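Local structure of staphylococcal enterotoxin-like toxin (Staphylococcus aureus, 4DXG) at residues H107-R112 / F129-E134; I136-L141 / E184-D189; G162-K167 / F176-K181. The protein probably binds sialylated, fucosylated host glycans of the sialyl Lewis X type, as a superantigen-like toxin built from an OB-fold and a beta-grasp domain. All coordinates share one frame; numbering follows the deposited sequence.

Contact 1. Residues H107-R112 / F129-E134; sequences HKAGVR and FKITKE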
loop_
_atom_site.group_PDB
_atom_site.type_symbol
_atom_site.label_atom_id
_atom_site.label_comp_id
_atom_site.label_asym_id
_atom_site.label_seq_id
_atom_site.Cartn_x
_atom_site.Cartn_y
_atom_site.Cartn_z
ATOM N N HIS A 107 -9.506 -14.047 -4.070
ATOM C CA HIS A 107 -10.203 -13.226 -5.039
ATOM C C HIS A 107 -9.146 -12.706 -5.996
ATOM O O HIS A 107 -8.048 -12.348 -5.570
ATOM C CB HIS A 107 -10.909 -12.107 -4.282
ATOM C CG HIS A 107 -11.627 -11.120 -5.146
ATOM N ND1 HIS A 107 -12.951 -11.268 -5.504
ATOM C CD2 HIS A 107 -11.218 -9.952 -5.694
ATOM C CE1 HIS A 107 -13.322 -10.232 -6.237
ATOM N NE2 HIS A 107 -12.288 -9.420 -6.367
ATOM N N LYS A 108 -9.407 -12.757 -7.301
ATOM C CA LYS A 108 -8.534 -12.024 -8.237
ATOM C C LYS A 108 -9.306 -11.012 -9.072
ATOM O O LYS A 108 -10.469 -11.227 -9.416
ATOM C CB LYS A 108 -7.613 -12.941 -9.065
ATOM C CG LYS A 108 -8.282 -13.903 -9.926
ATOM C CD LYS A 108 -7.260 -14.822 -10.598
ATOM C CE LYS A 108 -7.948 -16.084 -11.150
ATOM N NZ LYS A 108 -6.979 -16.974 -11.857
ATOM N N ALA A 109 -8.680 -9.869 -9.314
ATOM C CA ALA A 109 -9.286 -8.823 -10.131
ATOM C C ALA A 109 -8.421 -8.543 -11.354
ATOM O O ALA A 109 -7.196 -8.722 -11.331
ATOM C CB ALA A 109 -9.513 -7.588 -9.337
ATOM N N GLY A 110 -9.094 -8.157 -12.435
ATOM C CA GLY A 110 -8.444 -7.953 -13.711
ATOM C C GLY A 110 -7.748 -6.627 -13.724
ATOM O O GLY A 110 -8.302 -5.627 -13.279
ATOM N N VAL A 111 -6.530 -6.626 -14.234
ATOM C CA VAL A 111 -5.793 -5.412 -14.404
ATOM C C VAL A 111 -5.627 -5.140 -15.908
ATOM O O VAL A 111 -5.263 -6.041 -16.693
ATOM C CB VAL A 111 -4.405 -5.509 -13.700
ATOM C CG1 VAL A 111 -3.713 -4.159 -13.707
ATOM C CG2 VAL A 111 -4.558 -6.001 -12.245
ATOM N N ARG A 112 -5.912 -3.906 -16.325
ATOM C CA ARG A 112 -5.643 -3.486 -17.688
ATOM C C ARG A 112 -4.655 -2.341 -17.566
ATOM O O ARG A 112 -4.874 -1.439 -16.789
ATOM C CB ARG A 112 -6.958 -3.084 -18.366
ATOM C CG ARG A 112 -6.885 -2.795 -19.871
ATOM C CD ARG A 112 -8.157 -2.026 -20.412
ATOM N NE ARG A 112 -9.451 -2.576 -19.921
ATOM C CZ ARG A 112 -10.674 -2.225 -20.372
ATOM N NH1 ARG A 112 -10.824 -1.310 -21.340
ATOM N NH2 ARG A 112 -11.771 -2.793 -19.852
ATOM N N PHE A 129 -4.804 -9.711 -10.521
ATOM C CA PHE A 129 -4.240 -9.326 -9.248
ATOM C C PHE A 129 -4.890 -10.100 -8.130
ATOM O O PHE A 129 -6.113 -10.071 -7.951
ATOM C CB PHE A 129 -4.371 -7.820 -9.038
ATOM C CG PHE A 129 -3.689 -7.321 -7.816
ATOM C CD1 PHE A 129 -2.311 -7.081 -7.823
ATOM C CD2 PHE A 129 -4.407 -7.084 -6.651
ATOM C CE1 PHE A 129 -1.654 -6.567 -6.676
ATOM C CE2 PHE A 129 -3.765 -6.589 -5.505
ATOM C CZ PHE A 129 -2.385 -6.327 -5.521
ATOM N N LYS A 130 -4.044 -10.792 -7.373
ATOM C CA LYS A 130 -4.548 -11.712 -6.372
ATOM C C LYS A 130 -4.736 -11.003 -5.039
ATOM O O LYS A 130 -3.825 -10.363 -4.547
ATOM C CB LYS A 130 -3.685 -12.965 -6.285
ATOM C CG LYS A 130 -4.463 -14.131 -5.646
ATOM C CD LYS A 130 -4.272 -15.491 -6.361
ATOM C CE LYS A 130 -4.364 -16.650 -5.319
ATOM N NZ LYS A 130 -4.606 -18.045 -5.878
ATOM N N ILE A 131 -5.949 -11.033 -4.521
ATOM C CA ILE A 131 -6.265 -10.475 -3.223
ATOM C C ILE A 131 -6.563 -11.661 -2.339
ATOM O O ILE A 131 -7.386 -12.513 -2.686
ATOM C CB ILE A 131 -7.528 -9.503 -3.227
ATOM C CG1 ILE A 131 -7.208 -8.140 -3.881
ATOM C CG2 ILE A 131 -8.104 -9.288 -1.794
ATOM C CD1 ILE A 131 -7.791 -8.000 -5.283
ATOM N N THR A 132 -5.894 -11.708 -1.197
ATOM C CA THR A 132 -6.080 -12.785 -0.265
ATOM C C THR A 132 -6.576 -12.265 1.106
ATOM O O THR A 132 -6.608 -12.995 2.083
ATOM C CB THR A 132 -4.787 -13.617 -0.139
ATOM O OG1 THR A 132 -3.829 -12.874 0.608
ATOM C CG2 THR A 132 -4.169 -13.948 -1.518
ATOM N N LYS A 133 -6.993 -11.012 1.159
ATOM C CA LYS A 133 -7.477 -10.401 2.379
ATOM C C LYS A 133 -8.873 -9.784 2.214
ATOM O O LYS A 133 -9.126 -9.033 1.281
ATOM C CB LYS A 133 -6.486 -9.331 2.845
ATOM C CG LYS A 133 -5.284 -9.888 3.616
ATOM C CD LYS A 133 -4.225 -8.822 3.847
ATOM C CE LYS A 133 -4.647 -7.664 4.820
ATOM N NZ LYS A 133 -5.691 -7.905 5.881
ATOM N N GLU A 134 -9.776 -10.098 3.137
ATOM C CA GLU A 134 -11.130 -9.553 3.175
ATOM C C GLU A 134 -11.121 -8.004 3.323
ATOM O O GLU A 134 -12.031 -7.268 2.814
ATOM C CB GLU A 134 -11.812 -10.220 4.356
ATOM C CG GLU A 134 -13.279 -10.050 4.526
ATOM C CD GLU A 134 -13.767 -10.702 5.831
ATOM O OE1 GLU A 134 -12.941 -11.086 6.688
ATOM O OE2 GLU A 134 -14.986 -10.838 6.022
#
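H107 and I131 run their side chains alongside each other: the histidine sets CG anti to its backbone N (chi1 177°), while the isoleucine turns CG1 beside its own N (chi1 -74°). CD1 of I131 thereby reaches the edge of the imidazole, in the ring plane, 4.0 Å from CD2 of H107. The same methyl also lies at the edge of the F129 ring. NE2 of H107 is bonded beyond this pair, to the carbonyl of I196, which fixes the rotation of the ring. F129 meets V111 with its CB, 3.7 Å from V111 CG2, and sends its ring on against helix 138-153.

Four backbone hydrogen bonds join the strands. H107 and I131 exchange two, with H107 N to I131 O at 3.0 Å and I131 N to H107 O at 2.7 Å; A109 and F129 exchange the other two. Between them, CA of K108 makes a C-H...O contact of 3.1 Å with F129 O. K108 and K130 project from the opposite face, each in a long, weak ion pair, K108 with E128 and K130 with D106. The paired strands 107-116 and 122-131 form an antiparallel beta hairpin at the margin of the beta-grasp sheet.

Contact 2. Residues I136-L141 / E184-D189; sequences ISLKEL and ENRMAD. With SIA (N-acetyl-alpha-neuraminic acid), chain B; NDG (2-acetamido-2-deoxy-alpha-D-glucopyranose), chain C.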
loop_
_atom_site.group_PDB
_atom_site.type_symbol
_atom_site.label_atom_id
_atom_site.label_comp_id
_atom_site.label_asym_id
_atom_site.label_seq_id
_atom_site.Cartn_x
_atom_site.Cartn_y
_atom_site.Cartn_z
ATOM N N ILE A 136 -8.397 -4.716 2.925
ATOM C CA ILE A 136 -7.054 -4.405 2.447
ATOM C C ILE A 136 -6.818 -2.876 2.448
ATOM O O ILE A 136 -7.766 -2.094 2.132
ATOM C CB ILE A 136 -6.809 -5.082 1.046
ATOM C CG1 ILE A 136 -5.321 -5.047 0.672
ATOM C CG2 ILE A 136 -7.719 -4.460 -0.004
ATOM C CD1 ILE A 136 -4.936 -5.832 -0.632
ATOM N N SER A 137 -5.598 -2.467 2.830
ATOM C CA SER A 137 -5.253 -1.044 2.906
ATOM C C SER A 137 -4.903 -0.485 1.529
ATOM O O SER A 137 -4.364 -1.198 0.656
ATOM C CB SER A 137 -4.134 -0.739 3.932
ATOM O OG SER A 137 -2.907 -1.422 3.633
ATOM N N LEU A 138 -5.193 0.785 1.311
ATOM C CA LEU A 138 -4.744 1.346 0.058
ATOM C C LEU A 138 -3.207 1.283 -0.021
ATOM O O LEU A 138 -2.662 1.153 -1.096
ATOM C CB LEU A 138 -5.278 2.751 -0.146
ATOM C CG LEU A 138 -6.769 2.947 0.023
ATOM C CD1 LEU A 138 -6.984 4.423 -0.200
ATOM C CD2 LEU A 138 -7.623 2.127 -0.969
ATOM N N LYS A 139 -2.529 1.313 1.120
ATOM C CA LYS A 139 -1.074 1.274 1.193
ATOM C C LYS A 139 -0.544 0.073 0.441
ATOM O O LYS A 139 0.473 0.165 -0.265
ATOM C CB LYS A 139 -0.620 1.189 2.669
ATOM C CG LYS A 139 0.924 1.193 2.898
ATOM C CD LYS A 139 1.293 0.657 4.296
ATOM C CE LYS A 139 2.805 0.755 4.602
ATOM N NZ LYS A 139 3.376 2.111 4.332
ATOM N N GLU A 140 -1.232 -1.056 0.610
ATOM C CA GLU A 140 -0.760 -2.361 0.176
ATOM C C GLU A 140 -0.986 -2.454 -1.302
ATOM O O GLU A 140 -0.131 -2.930 -2.049
ATOM C CB GLU A 140 -1.510 -3.479 0.912
ATOM C CG GLU A 140 -1.413 -4.820 0.207
ATOM C CD GLU A 140 -1.535 -6.045 1.148
ATOM O OE1 GLU A 140 -1.824 -5.880 2.374
ATOM O OE2 GLU A 140 -1.362 -7.189 0.643
ATOM N N LEU A 141 -2.139 -1.956 -1.720
ATOM C CA LEU A 141 -2.563 -1.996 -3.102
ATOM C C LEU A 141 -1.654 -1.111 -3.896
ATOM O O LEU A 141 -1.109 -1.565 -4.889
ATOM C CB LEU A 141 -3.992 -1.495 -3.230
ATOM C CG LEU A 141 -5.053 -2.474 -2.783
ATOM C CD1 LEU A 141 -6.312 -1.681 -2.658
ATOM C CD2 LEU A 141 -5.233 -3.670 -3.712
ATOM N N GLU A 184 0.318 10.089 2.822
ATOM C CA GLU A 184 0.432 9.303 4.045
ATOM C C GLU A 184 -0.848 9.041 4.782
ATOM O O GLU A 184 -1.028 7.950 5.319
ATOM C CB GLU A 184 1.474 9.918 4.959
ATOM C CG GLU A 184 1.121 9.925 6.401
ATOM C CD GLU A 184 2.185 10.634 7.201
ATOM O OE1 GLU A 184 1.803 11.566 7.971
ATOM O OE2 GLU A 184 3.397 10.269 6.990
ATOM N N ASN A 185 -1.771 9.987 4.771
ATOM C CA ASN A 185 -3.049 9.783 5.453
ATOM C C ASN A 185 -3.839 8.605 4.843
ATOM O O ASN A 185 -4.569 7.877 5.544
ATOM C CB ASN A 185 -3.866 11.107 5.519
ATOM C CG ASN A 185 -4.398 11.576 4.154
ATOM O OD1 ASN A 185 -3.643 11.873 3.229
ATOM N ND2 ASN A 185 -5.710 11.679 4.052
ATOM N N ARG A 186 -3.632 8.405 3.548
ATOM C CA ARG A 186 -4.363 7.430 2.774
ATOM C C ARG A 186 -3.833 6.033 3.020
ATOM O O ARG A 186 -4.525 5.047 2.803
ATOM C CB ARG A 186 -4.278 7.805 1.290
ATOM C CG ARG A 186 -4.965 9.128 0.971
ATOM C CD ARG A 186 -5.015 9.376 -0.491
ATOM N NE ARG A 186 -5.896 8.427 -1.209
ATOM C CZ ARG A 186 -5.742 8.110 -2.488
ATOM N NH1 ARG A 186 -4.734 8.636 -3.210
ATOM N NH2 ARG A 186 -6.603 7.287 -3.065
ATOM N N MET A 187 -2.605 5.938 3.501
ATOM C CA MET A 187 -2.047 4.651 3.934
ATOM C C MET A 187 -2.815 3.932 5.053
ATOM O O MET A 187 -2.572 2.749 5.331
ATOM C CB MET A 187 -0.586 4.834 4.307
ATOM C CG MET A 187 0.246 5.146 3.075
ATOM S SD MET A 187 1.886 5.498 3.583
ATOM C CE MET A 187 2.721 5.688 1.994
ATOM N N ALA A 188 -3.767 4.640 5.658
ATOM C CA ALA A 188 -4.588 4.133 6.740
ATOM C C ALA A 188 -5.951 3.762 6.222
ATOM O O ALA A 188 -6.735 3.125 6.947
ATOM C CB ALA A 188 -4.736 5.190 7.842
ATOM N N ASP A 189 -6.257 4.163 4.990
ATOM C CA ASP A 189 -7.573 3.898 4.437
ATOM C C ASP A 189 -7.718 2.408 4.133
ATOM O O ASP A 189 -6.787 1.774 3.639
ATOM C CB ASP A 189 -7.837 4.764 3.192
ATOM C CG ASP A 189 -8.171 6.243 3.538
ATOM O OD1 ASP A 189 -8.805 6.550 4.587
ATOM O OD2 ASP A 189 -7.803 7.126 2.737
HETATM C C1 SIA B . -10.256 8.953 -5.591
HETATM C C2 SIA B . -11.033 9.966 -4.721
HETATM C C3 SIA B . -12.473 10.069 -5.252
HETATM C C4 SIA B . -13.322 8.835 -4.920
HETATM C C5 SIA B . -13.224 8.415 -3.442
HETATM C C6 SIA B . -11.745 8.363 -3.052
HETATM C C7 SIA B . -11.478 8.030 -1.581
HETATM C C8 SIA B . -9.991 8.126 -1.278
HETATM C C9 SIA B . -9.622 7.514 0.085
HETATM C C10 SIA B . -14.896 6.778 -2.565
HETATM C C11 SIA B . -15.315 5.351 -2.652
HETATM N N5 SIA B . -13.838 7.088 -3.326
HETATM O O1A SIA B . -10.467 8.956 -6.843
HETATM O O1B SIA B . -9.418 8.185 -5.037
HETATM O O4 SIA B . -14.725 9.025 -5.195
HETATM O O6 SIA B . -11.136 9.639 -3.331
HETATM O O7 SIA B . -12.112 9.012 -0.790
HETATM O O8 SIA B . -9.301 7.483 -2.370
HETATM O O9 SIA B . -8.188 7.564 0.244
HETATM O O10 SIA B . -15.481 7.570 -1.831
HETATM C C1 NDG C . -5.536 14.324 1.778
HETATM C C2 NDG C . -4.827 14.736 0.489
HETATM C C3 NDG C . -5.786 14.744 -0.737
HETATM C C4 NDG C . -6.624 13.467 -0.869
HETATM C C5 NDG C . -7.296 13.169 0.470
HETATM C C6 NDG C . -8.159 11.906 0.319
HETATM C C7 NDG C . -2.783 16.155 0.649
HETATM C C8 NDG C . -2.211 17.565 0.651
HETATM O O5 NDG C . -6.365 13.152 1.565
HETATM O O3 NDG C . -5.065 14.786 -1.950
HETATM O O4 NDG C . -7.606 13.620 -1.915
HETATM O O6 NDG C . -8.401 11.290 1.556
HETATM O O7 NDG C . -2.005 15.207 0.783
HETATM N N2 NDG C . -4.115 16.013 0.546
HETATM O O1 NDG C . -6.351 15.378 2.240
#
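L138 packs on D189 where strand 135-137 of the beta-grasp domain turns into helix 138-153, and the short 3-10 turn 186-188 leads up to this junction. The leucine can be followed outward. Its CB rests near the carbonyl O of R186. CG comes next, 3.8 Å from CB of D189, on the course set by a chi1 of -51° that puts it beside the backbone N. CD1 reaches on toward the bound sugar: L138 CD1 is 3.5 Å from D189 CB, and it approaches the R186 guanidinium obliquely. L138 CD1 also lies 3.4 Å from SIA O9, so that the methyl sits against the end of the sialic acid's glycerol tail, beside its terminal hydroxyl.

The backbone ties the same residues together. L138 N, in the first turn of the helix behind the N-cap residue S137, donates to D189 O over 3.0 Å, tilted from the carbonyl plane; CA of S137 makes a C-H...O contact with the same oxygen. On the other flank K139 crosses M187, its NZ bonded to the carbonyl of V94 and lying 3.8 Å from M187 SD.

Segment 184-189 turns its polar groups to the glycan. R186 NE gives an almost straight bond (168°) to sialic acid O9 over 2.8 Å, while NH2 reaches O8 by a more bent one (131°). NH2 also bonds T175 O and NH1 bonds Q183, which helps to steady the guanidinium. N185 ND2 donates to the ring oxygen O5 of the N-acetylglucosamine. Gripped by two residues, sialic acid O9 accepts from R186 NE and donates a hydrogen bond to OD2 of D189, 2.6 Å away.

Contact 3. Residues G162-K167 / F176-K181; sequences GKIVIK and FELHKK. With FUC (alpha-L-fucopyranose), chain D; GAL (beta-D-galactopyranose), chain E.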
loop_
_atom_site.group_PDB
_atom_site.type_symbol
_atom_site.label_atom_id
_atom_site.label_comp_id
_atom_site.label_asym_id
_atom_site.label_seq_id
_atom_site.Cartn_x
_atom_site.Cartn_y
_atom_site.Cartn_z
ATOM N N GLY A 162 1.011 9.311 -14.409
ATOM C CA GLY A 162 -0.229 8.678 -14.820
ATOM C C GLY A 162 -1.030 8.299 -13.585
ATOM O O GLY A 162 -0.821 8.880 -12.500
ATOM N N LYS A 163 -1.938 7.332 -13.724
ATOM C CA LYS A 163 -2.712 6.864 -12.556
ATOM C C LYS A 163 -3.104 5.350 -12.495
ATOM O O LYS A 163 -3.174 4.640 -13.524
ATOM C CB LYS A 163 -3.908 7.818 -12.270
ATOM C CG LYS A 163 -4.916 7.968 -13.412
ATOM C CD LYS A 163 -6.044 8.978 -13.117
ATOM C CE LYS A 163 -5.485 10.413 -12.991
ATOM N NZ LYS A 163 -6.492 11.370 -12.437
ATOM N N ILE A 164 -3.286 4.856 -11.273
ATOM C CA ILE A 164 -3.957 3.571 -11.022
ATOM C C ILE A 164 -5.355 3.906 -10.517
ATOM O O ILE A 164 -5.483 4.748 -9.607
ATOM C CB ILE A 164 -3.230 2.708 -9.952
ATOM C CG1 ILE A 164 -1.774 2.486 -10.331
ATOM C CG2 ILE A 164 -3.918 1.313 -9.792
ATOM C CD1 ILE A 164 -0.940 1.931 -9.241
ATOM N N VAL A 165 -6.380 3.285 -11.112
ATOM C CA VAL A 165 -7.750 3.340 -10.588
ATOM C C VAL A 165 -8.318 1.969 -10.204
ATOM O O VAL A 165 -8.582 1.127 -11.059
ATOM C CB VAL A 165 -8.723 4.053 -11.543
ATOM C CG1 VAL A 165 -10.067 4.270 -10.860
ATOM C CG2 VAL A 165 -8.162 5.429 -11.963
ATOM N N ILE A 166 -8.516 1.752 -8.904
ATOM C CA ILE A 166 -9.135 0.547 -8.370
ATOM C C ILE A 166 -10.625 0.763 -8.493
ATOM O O ILE A 166 -11.144 1.747 -7.958
ATOM C CB ILE A 166 -8.843 0.420 -6.860
ATOM C CG1 ILE A 166 -7.335 0.567 -6.535
ATOM C CG2 ILE A 166 -9.561 -0.841 -6.246
ATOM C CD1 ILE A 166 -6.427 -0.453 -7.233
ATOM N N LYS A 167 -11.325 -0.127 -9.183
ATOM C CA LYS A 167 -12.757 0.036 -9.382
ATOM C C LYS A 167 -13.516 -1.021 -8.620
ATOM O O LYS A 167 -13.147 -2.181 -8.677
ATOM C CB LYS A 167 -13.094 0.000 -10.880
ATOM C CG LYS A 167 -12.908 1.372 -11.586
ATOM C CD LYS A 167 -13.089 1.228 -13.092
ATOM C CE LYS A 167 -12.911 2.555 -13.853
ATOM N NZ LYS A 167 -12.252 2.368 -15.213
ATOM N N PHE A 176 -4.627 6.265 -7.426
ATOM C CA PHE A 176 -3.257 6.593 -7.033
ATOM C C PHE A 176 -2.550 7.351 -8.158
ATOM O O PHE A 176 -2.330 6.814 -9.254
ATOM C CB PHE A 176 -2.464 5.340 -6.668
ATOM C CG PHE A 176 -3.225 4.374 -5.830
ATOM C CD1 PHE A 176 -3.920 4.802 -4.697
ATOM C CD2 PHE A 176 -3.243 3.020 -6.144
ATOM C CE1 PHE A 176 -4.659 3.894 -3.901
ATOM C CE2 PHE A 176 -3.958 2.083 -5.339
ATOM C CZ PHE A 176 -4.681 2.531 -4.219
ATOM N N GLU A 177 -2.176 8.592 -7.900
ATOM C CA GLU A 177 -1.400 9.321 -8.867
ATOM C C GLU A 177 0.074 8.924 -8.803
ATOM O O GLU A 177 0.702 8.929 -7.745
ATOM C CB GLU A 177 -1.585 10.814 -8.661
ATOM C CG GLU A 177 -3.046 11.283 -8.690
ATOM C CD GLU A 177 -3.159 12.726 -8.216
ATOM O OE1 GLU A 177 -3.174 13.615 -9.120
ATOM O OE2 GLU A 177 -3.176 12.976 -6.963
ATOM N N LEU A 178 0.624 8.605 -9.965
ATOM C CA LEU A 178 1.925 7.958 -10.093
ATOM C C LEU A 178 3.137 8.905 -10.007
ATOM O O LEU A 178 4.272 8.461 -9.794
ATOM C CB LEU A 178 1.948 7.162 -11.417
ATOM C CG LEU A 178 0.989 5.974 -11.544
ATOM C CD1 LEU A 178 1.172 5.144 -12.816
ATOM C CD2 LEU A 178 1.241 5.090 -10.329
ATOM N N HIS A 179 2.915 10.200 -10.173
ATOM C CA HIS A 179 4.035 11.159 -10.147
ATOM C C HIS A 179 4.571 11.525 -8.720
ATOM O O HIS A 179 5.603 12.183 -8.601
ATOM C CB HIS A 179 3.655 12.393 -10.928
ATOM C CG HIS A 179 2.553 13.182 -10.294
ATOM N ND1 HIS A 179 1.220 12.852 -10.438
ATOM C CD2 HIS A 179 2.584 14.286 -9.503
ATOM C CE1 HIS A 179 0.479 13.725 -9.777
ATOM N NE2 HIS A 179 1.279 14.612 -9.209
ATOM N N LYS A 180 3.864 11.079 -7.662
ATOM C CA LYS A 180 4.270 11.215 -6.243
ATOM C C LYS A 180 3.788 9.993 -5.409
ATOM O O LYS A 180 2.908 9.208 -5.877
ATOM C CB LYS A 180 3.674 12.487 -5.632
ATOM C CG LYS A 180 2.139 12.466 -5.580
ATOM C CD LYS A 180 1.576 13.794 -5.202
ATOM C CE LYS A 180 0.077 13.755 -5.389
ATOM N NZ LYS A 180 -0.525 15.077 -5.074
ATOM N N LYS A 181 4.358 9.866 -4.191
ATOM C CA LYS A 181 4.017 8.846 -3.176
ATOM C C LYS A 181 2.543 8.965 -2.836
ATOM O O LYS A 181 1.944 10.016 -3.037
ATOM C CB LYS A 181 4.797 9.053 -1.861
ATOM C CG LYS A 181 6.298 8.772 -1.888
ATOM C CD LYS A 181 6.807 8.071 -0.597
ATOM C CE LYS A 181 6.770 8.932 0.680
ATOM N NZ LYS A 181 7.177 8.164 1.911
HETATM C C1 FUC D . -4.988 16.078 -2.555
HETATM C C2 FUC D . -3.817 16.050 -3.527
HETATM C C3 FUC D . -4.131 15.304 -4.780
HETATM C C4 FUC D . -5.371 15.871 -5.400
HETATM C C5 FUC D . -6.516 15.796 -4.373
HETATM C C6 FUC D . -7.859 16.344 -4.812
HETATM O O2 FUC D . -2.710 15.366 -2.994
HETATM O O3 FUC D . -3.015 15.521 -5.615
HETATM O O4 FUC D . -4.968 17.187 -5.820
HETATM O O5 FUC D . -6.181 16.512 -3.201
HETATM C C1 GAL E . -7.608 12.446 -2.772
HETATM C C2 GAL E . -8.980 12.425 -3.409
HETATM C C3 GAL E . -9.109 11.266 -4.353
HETATM C C4 GAL E . -8.006 11.344 -5.425
HETATM C C5 GAL E . -6.650 11.366 -4.714
HETATM C C6 GAL E . -5.584 11.625 -5.749
HETATM O O2 GAL E . -9.920 12.249 -2.401
HETATM O O3 GAL E . -10.419 11.277 -4.869
HETATM O O4 GAL E . -8.130 12.508 -6.260
HETATM O O5 GAL E . -6.589 12.425 -3.765
HETATM O O6 GAL E . -4.318 11.588 -5.118
HETATM O O HOH W 1 0.287 11.474 -12.379
#
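G162 and L178, K163 and E177, I164 and F176 face one another across the beta hairpin of strands 162-168 and 173-177, the latter an outermost strand of the beta-grasp sheet. Backbone hydrogen bonds come first. I164 and F176 exchange a pair, and beyond them L178 N donates to G162 O over 2.9 Å from above the carbonyl plane rather than within it, as the chain enters the type I turn from E177 to K180. K163 CA adds a C-H...O contact to F176 O. A water that accepts from G162 N also bonds ND1 of H179, bridging the strand to the turn.

Apolar contacts occupy the face that carries I164 and F176. CD2 of F176 meets I164 CB at 3.8 Å, and the neighbouring ring atom CE2 meets I166 CG1 at 3.9 Å, both partners approaching obliquely. L178 crosses I164 at roughly a right angle, with L178 CD2 4.0 Å from I164 CG1. This layer continues onto L145 of helix 138-153.

Polar contacts to the glycan come from E177 on the reverse face and from K180 in the turn. E177 stretches out beyond CG, and its carboxylate reaches two sugars: OE2 accepts from galactose O6 at 2.6 Å and from fucose O3 at 2.9 Å. K180 NZ and E177 OE2 form a long ion pair and both bond O3 of the fucose; Q183 adds bonds to both sugars. The extended chain of K180 ends with NZ donating to fucose O3 at 2.6 Å and to fucose O2 at 3.0 Å.

Overall arrangement
From the N terminus, contact 1 comes first, closing the short hairpin loop between strands 107-116 and 122-131 before contact 2 opens. Contact 2 then spans a long excursion from the start of helix 138-153 to the 184-189 segment, and contact 3 falls wholly within that excursion, closing the tight hairpin 162-168/173-177; no two contacts cross. Contacts 1 and 3 serve the two ends of one five-stranded sheet, with centres about 17 Å apart, while contact 2 holds the helix that packs on it. F129 reaches L141, and F176 touches L138 and L141, so the helix links all three; F176 also touches R186 in the 184-189 segment. Contacts 2 and 3 share the glycan site.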